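Local coordinates for venom allergen-like (VAL) 4 protein (Schistosoma mansoni, PDB 4P27) that binds lipids as a probably secreted venom allergen-like protein of the SCP/TAPS (CAP) family, although it lacks the prototypical CAP motifs, at residues A[12-17]-A[83-88]; A[25-30]-A[110-115]. All coordinates share one frame; numbering follows the deposited sequence.

Contact 1 (A[12-17]-A[83-88]); sequences YNFHKK and TIEGAM
Phe14 of helix 6-22 meets Met88 of helix 84-93 where these two helices lie side by side on one face of the central CAP sheet. The short segments run roughly parallel, 27° apart, with axes 11.0 Å from each other at their closest. That spacing leaves room for side chains between the backbones, and 199 Å² is buried. The main evidence for close packing is a CH-pi contact: Met88 CB sits 3.3 Å from the centroid of the Phe14 ring, almost on its normal and squarely over the face. Phe14 holds its ring there because CG stands anti to the backbone N (chi1 -172°), which sends the ring across to the partner helix. The carbonyl of Met88 also approaches, with Met88 O 3.5 Å from Phe14 CE1. The bend at chi2 (-50°) turns Met88 SD back alongside the phenylalanine in an oblique Met-aromatic contact, Met88 SD lying 5.0 Å from the Phe14 centroid. Met88 SD also lies 4.0 Å from His15 CE1, again oblique to the ring. His15 is fixed from two other directions: its NE2 is bonded to Tyr140 OH and its ND1 to Ile11 O. On the exposed side, Glu85 OE1 reaches 3.9 Å from Phe14 CD2 at a slant. On the sheet side, His15 rests on Cys138 and Ile123 while Ile84 rests on Ile136 and Tyr127, placing both helices on strands 122-130 and 133-141, as expected for the helical layer of the alpha-beta-alpha sandwich of the CAP fold.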
# COMPACT_ATOMS: atom_id res chain seq x y z
N TYR A 12 -5.81 6.81 3.51
CA TYR A 12 -6.95 5.92 3.19
C TYR A 12 -7.61 6.28 1.88
O TYR A 12 -7.78 5.40 0.97
CB TYR A 12 -7.97 5.97 4.36
CG TYR A 12 -9.08 4.94 4.30
CD1 TYR A 12 -8.87 3.65 3.70
CD2 TYR A 12 -10.34 5.22 4.83
CE1 TYR A 12 -9.87 2.70 3.68
CE2 TYR A 12 -11.40 4.27 4.77
CZ TYR A 12 -11.16 3.02 4.19
OH TYR A 12 -12.16 2.07 4.13
N ASN A 13 -7.89 7.57 1.69
CA ASN A 13 -8.54 7.97 0.42
C ASN A 13 -7.62 7.82 -0.79
O ASN A 13 -8.06 7.61 -1.91
CB ASN A 13 -8.99 9.45 0.46
CG ASN A 13 -10.18 9.71 1.41
OD1 ASN A 13 -10.31 10.84 1.91
ND2 ASN A 13 -10.97 8.71 1.74
N PHE A 14 -6.35 8.11 -0.60
CA PHE A 14 -5.40 7.97 -1.71
C PHE A 14 -5.40 6.46 -2.15
O PHE A 14 -5.43 6.16 -3.33
CB PHE A 14 -3.99 8.39 -1.24
CG PHE A 14 -3.00 8.45 -2.37
CD1 PHE A 14 -2.33 7.29 -2.81
CD2 PHE A 14 -2.70 9.65 -3.01
CE1 PHE A 14 -1.47 7.33 -3.88
CE2 PHE A 14 -1.78 9.72 -4.07
CZ PHE A 14 -1.17 8.56 -4.51
N HIS A 15 -5.40 5.54 -1.18
CA HIS A 15 -5.46 4.10 -1.54
C HIS A 15 -6.78 3.71 -2.23
O HIS A 15 -6.77 3.04 -3.26
CB HIS A 15 -5.31 3.22 -0.29
CG HIS A 15 -3.91 3.07 0.16
ND1 HIS A 15 -3.28 4.02 0.93
CD2 HIS A 15 -3.03 2.03 0.05
CE1 HIS A 15 -2.05 3.61 1.23
NE2 HIS A 15 -1.88 2.38 0.74
N LYS A 16 -7.91 4.21 -1.73
CA LYS A 16 -9.18 4.02 -2.44
C LYS A 16 -9.14 4.53 -3.86
O LYS A 16 -9.59 3.86 -4.76
CB LYS A 16 -10.37 4.65 -1.65
CG LYS A 16 -10.56 3.88 -0.39
CD LYS A 16 -11.95 4.02 0.21
CE LYS A 16 -12.01 5.27 1.05
NZ LYS A 16 -13.35 5.22 1.75
N LYS A 17 -8.57 5.71 -4.06
CA LYS A 17 -8.53 6.30 -5.37
C LYS A 17 -7.60 5.49 -6.34
O LYS A 17 -7.95 5.32 -7.49
CB LYS A 17 -7.91 7.71 -5.31
CG LYS A 17 -8.24 8.49 -6.58
CD LYS A 17 -7.05 9.23 -7.10
CE LYS A 17 -7.36 9.85 -8.46
NZ LYS A 17 -6.05 10.02 -9.15
N THR A 83 6.54 14.79 3.37
CA THR A 83 5.10 14.92 3.39
C THR A 83 4.42 13.54 3.13
O THR A 83 4.98 12.65 2.47
CB THR A 83 4.63 15.96 2.36
OG1 THR A 83 4.81 15.41 1.06
CG2 THR A 83 5.51 17.36 2.39
N ILE A 84 3.21 13.39 3.66
CA ILE A 84 2.36 12.25 3.39
C ILE A 84 1.97 12.07 1.92
O ILE A 84 2.15 11.00 1.33
CB ILE A 84 1.24 12.34 4.37
CG1 ILE A 84 1.85 12.16 5.76
CG2 ILE A 84 0.08 11.43 4.02
CD1 ILE A 84 0.86 11.52 6.68
N GLU A 85 1.58 13.15 1.27
CA GLU A 85 1.24 13.02 -0.14
C GLU A 85 2.43 12.68 -1.00
O GLU A 85 2.29 12.02 -2.03
CB GLU A 85 0.51 14.30 -0.71
CG GLU A 85 -0.85 14.64 -0.04
CD GLU A 85 -1.99 13.61 -0.23
OE1 GLU A 85 -2.22 13.12 -1.35
OE2 GLU A 85 -2.71 13.29 0.75
N GLY A 86 3.61 13.17 -0.62
CA GLY A 86 4.76 12.81 -1.40
C GLY A 86 5.01 11.31 -1.26
O GLY A 86 5.32 10.65 -2.24
N ALA A 87 4.93 10.81 -0.03
CA ALA A 87 5.09 9.39 0.24
C ALA A 87 4.10 8.56 -0.65
O ALA A 87 4.54 7.64 -1.37
CB ALA A 87 4.86 9.13 1.70
N MET A 88 2.82 8.96 -0.70
CA MET A 88 1.77 8.17 -1.37
C MET A 88 2.10 8.11 -2.84
O MET A 88 2.00 7.06 -3.48
CB MET A 88 0.35 8.76 -1.21
CG MET A 88 -0.27 8.73 0.19
SD MET A 88 -0.13 7.05 0.89
CE MET A 88 1.34 7.03 1.93

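Contact 2 (A[25-30]-A[110-115]); sequences CRIPGQ and KNYKQM
Tyr112 reaches from helix 110-115 to Gln30 and Ile27 in the loop that follows helix 6-22, and its hydroxyl does nearly all the touching. The tight part is apolar on the loop side: Gln30 CG lies 3.6 Å from Tyr112 OH, and Ile27 CG2 lies 4.1 Å from Tyr112 OH. Its first torsion, 169°, extends the phenol away from the backbone N across a gap that leaves even the nearest CA atoms, those of Ile27 and Tyr112, 10.9 Å apart. Tyr95 packs on both Tyr112 and Ile27. The receiving loop is a type II beta turn from Ile27 to Gln30, closed by Gln30 N to Ile27 O at 3.2 Å, with Gly29 at its positive-phi corner. In this turn both Ile27 and Gln30 point their CB atoms toward the helix, while the loose side lies at Pro28 and Gly29, which are exposed and touch nothing on the helix segment. The polar groups are joined indirectly: no direct hydrogen bond crosses, and one water, in the plane of the Tyr112 ring at its edge, sits 2.8 Å from Tyr112 OH and donates to Gln30 OE1, also at 2.8 Å. The Gln30 chain bends at chi2; its amide and the ring are 45° apart, and Gln30 NE2 bonds instead to Tyr98 O.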
# COMPACT_ATOMS: atom_id res chain seq x y z
N CYS A 25 -8.65 1.91 -15.95
CA CYS A 25 -7.66 2.27 -16.97
C CYS A 25 -6.96 3.56 -16.70
O CYS A 25 -6.45 4.19 -17.61
CB CYS A 25 -8.27 2.33 -18.38
SG CYS A 25 -8.85 0.77 -19.00
N ARG A 26 -6.90 3.96 -15.44
CA ARG A 26 -6.44 5.28 -15.14
C ARG A 26 -5.06 5.17 -14.53
O ARG A 26 -4.49 6.19 -14.17
CB ARG A 26 -7.41 6.04 -14.21
CG ARG A 26 -8.70 6.59 -14.90
CD ARG A 26 -9.56 7.43 -13.90
NE ARG A 26 -10.94 6.92 -13.69
CZ ARG A 26 -11.48 6.52 -12.53
NH1 ARG A 26 -10.79 6.53 -11.40
NH2 ARG A 26 -12.74 6.07 -12.49
N ILE A 27 -4.48 3.98 -14.45
CA ILE A 27 -3.00 3.93 -14.17
C ILE A 27 -2.27 3.70 -15.47
O ILE A 27 -2.47 2.63 -16.06
CB ILE A 27 -2.61 2.72 -13.26
CG1 ILE A 27 -3.60 2.62 -12.08
CG2 ILE A 27 -1.13 2.75 -12.87
CD1 ILE A 27 -3.41 3.65 -11.01
N PRO A 28 -1.43 4.67 -15.91
CA PRO A 28 -0.83 4.60 -17.26
C PRO A 28 -0.04 3.30 -17.47
O PRO A 28 0.78 2.91 -16.62
CB PRO A 28 0.15 5.81 -17.26
CG PRO A 28 -0.62 6.85 -16.44
CD PRO A 28 -1.20 5.99 -15.28
N GLY A 29 -0.29 2.67 -18.61
CA GLY A 29 0.52 1.53 -19.08
C GLY A 29 0.20 0.28 -18.26
O GLY A 29 0.90 -0.70 -18.35
N GLN A 30 -0.84 0.29 -17.43
CA GLN A 30 -1.07 -0.94 -16.61
C GLN A 30 -2.39 -1.50 -17.05
O GLN A 30 -3.30 -0.73 -17.13
CB GLN A 30 -1.14 -0.59 -15.08
CG GLN A 30 0.20 -0.23 -14.40
CD GLN A 30 1.26 -1.30 -14.60
OE1 GLN A 30 0.97 -2.48 -14.70
NE2 GLN A 30 2.52 -0.89 -14.62
N LYS A 110 7.37 -3.04 -4.99
CA LYS A 110 6.63 -3.67 -3.88
C LYS A 110 5.53 -2.76 -3.33
O LYS A 110 4.51 -3.24 -2.94
CB LYS A 110 7.45 -3.93 -2.63
CG LYS A 110 8.72 -4.74 -2.64
CD LYS A 110 9.39 -4.41 -1.27
CE LYS A 110 10.72 -5.13 -1.06
NZ LYS A 110 10.98 -6.02 -2.23
N ASN A 111 5.78 -1.45 -3.21
CA ASN A 111 4.76 -0.58 -2.61
C ASN A 111 3.55 -0.49 -3.54
O ASN A 111 2.45 -0.63 -3.12
CB ASN A 111 5.39 0.82 -2.39
CG ASN A 111 6.54 0.75 -1.40
OD1 ASN A 111 6.38 0.18 -0.33
ND2 ASN A 111 7.72 1.21 -1.79
N TYR A 112 3.77 -0.19 -4.84
CA TYR A 112 2.68 -0.19 -5.82
C TYR A 112 1.87 -1.50 -5.86
O TYR A 112 0.61 -1.51 -5.77
CB TYR A 112 3.26 0.15 -7.23
CG TYR A 112 2.20 -0.10 -8.29
CD1 TYR A 112 1.09 0.72 -8.39
CD2 TYR A 112 2.26 -1.25 -9.10
CE1 TYR A 112 0.09 0.45 -9.34
CE2 TYR A 112 1.27 -1.52 -10.06
CZ TYR A 112 0.18 -0.67 -10.13
OH TYR A 112 -0.82 -0.89 -11.01
N LYS A 113 2.56 -2.66 -5.94
CA LYS A 113 1.86 -3.92 -5.99
C LYS A 113 0.97 -4.19 -4.77
O LYS A 113 -0.14 -4.70 -4.92
CB LYS A 113 2.81 -5.15 -6.21
CG LYS A 113 3.52 -5.19 -7.57
CD LYS A 113 4.47 -6.42 -7.63
CE LYS A 113 3.69 -7.71 -7.84
NZ LYS A 113 4.66 -8.86 -8.06
N GLN A 114 1.46 -3.86 -3.59
CA GLN A 114 0.69 -4.00 -2.39
C GLN A 114 -0.54 -3.07 -2.43
O GLN A 114 -1.61 -3.46 -1.95
CB GLN A 114 1.55 -3.66 -1.16
CG GLN A 114 0.74 -3.75 0.13
CD GLN A 114 0.25 -5.22 0.40
OE1 GLN A 114 1.00 -6.01 0.97
NE2 GLN A 114 -1.00 -5.54 0.09
N MET A 115 -0.38 -1.83 -2.96
CA MET A 115 -1.55 -0.90 -3.00
C MET A 115 -2.64 -1.42 -3.91
O MET A 115 -3.78 -1.18 -3.64
CB MET A 115 -1.15 0.50 -3.50
CG MET A 115 -0.28 1.28 -2.45
SD MET A 115 0.16 2.92 -3.13
CE MET A 115 -1.36 3.71 -2.99
O HOH W 1 -0.59 -3.29 -12.47

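How the contacts relate
The centres of contacts 1 and 2 are 13 Å apart, and Met115 of segment 110-115 joins them directly. Met115 CE lies 3.7 Å from Phe14 CD1 and Met115 CG 3.7 Å from His15 NE2, both by packing. Contact 2 is tied to the helices of contact 1 a second time, because Ile27 rests on Val22 of helix 6-22 and Leu92 of helix 84-93. The segments alternate along the chain (12-17, 25-30, 83-88, 110-115), so the two pairings interlock. Neither includes a known ligand pocket: the bound sugar, about 13 Å from the Tyr112 side chain, is a glycan attached to the protein. A Cys25-Cys158 disulfide ties the start of segment 25-30 to the C-terminal end of the modelled chain.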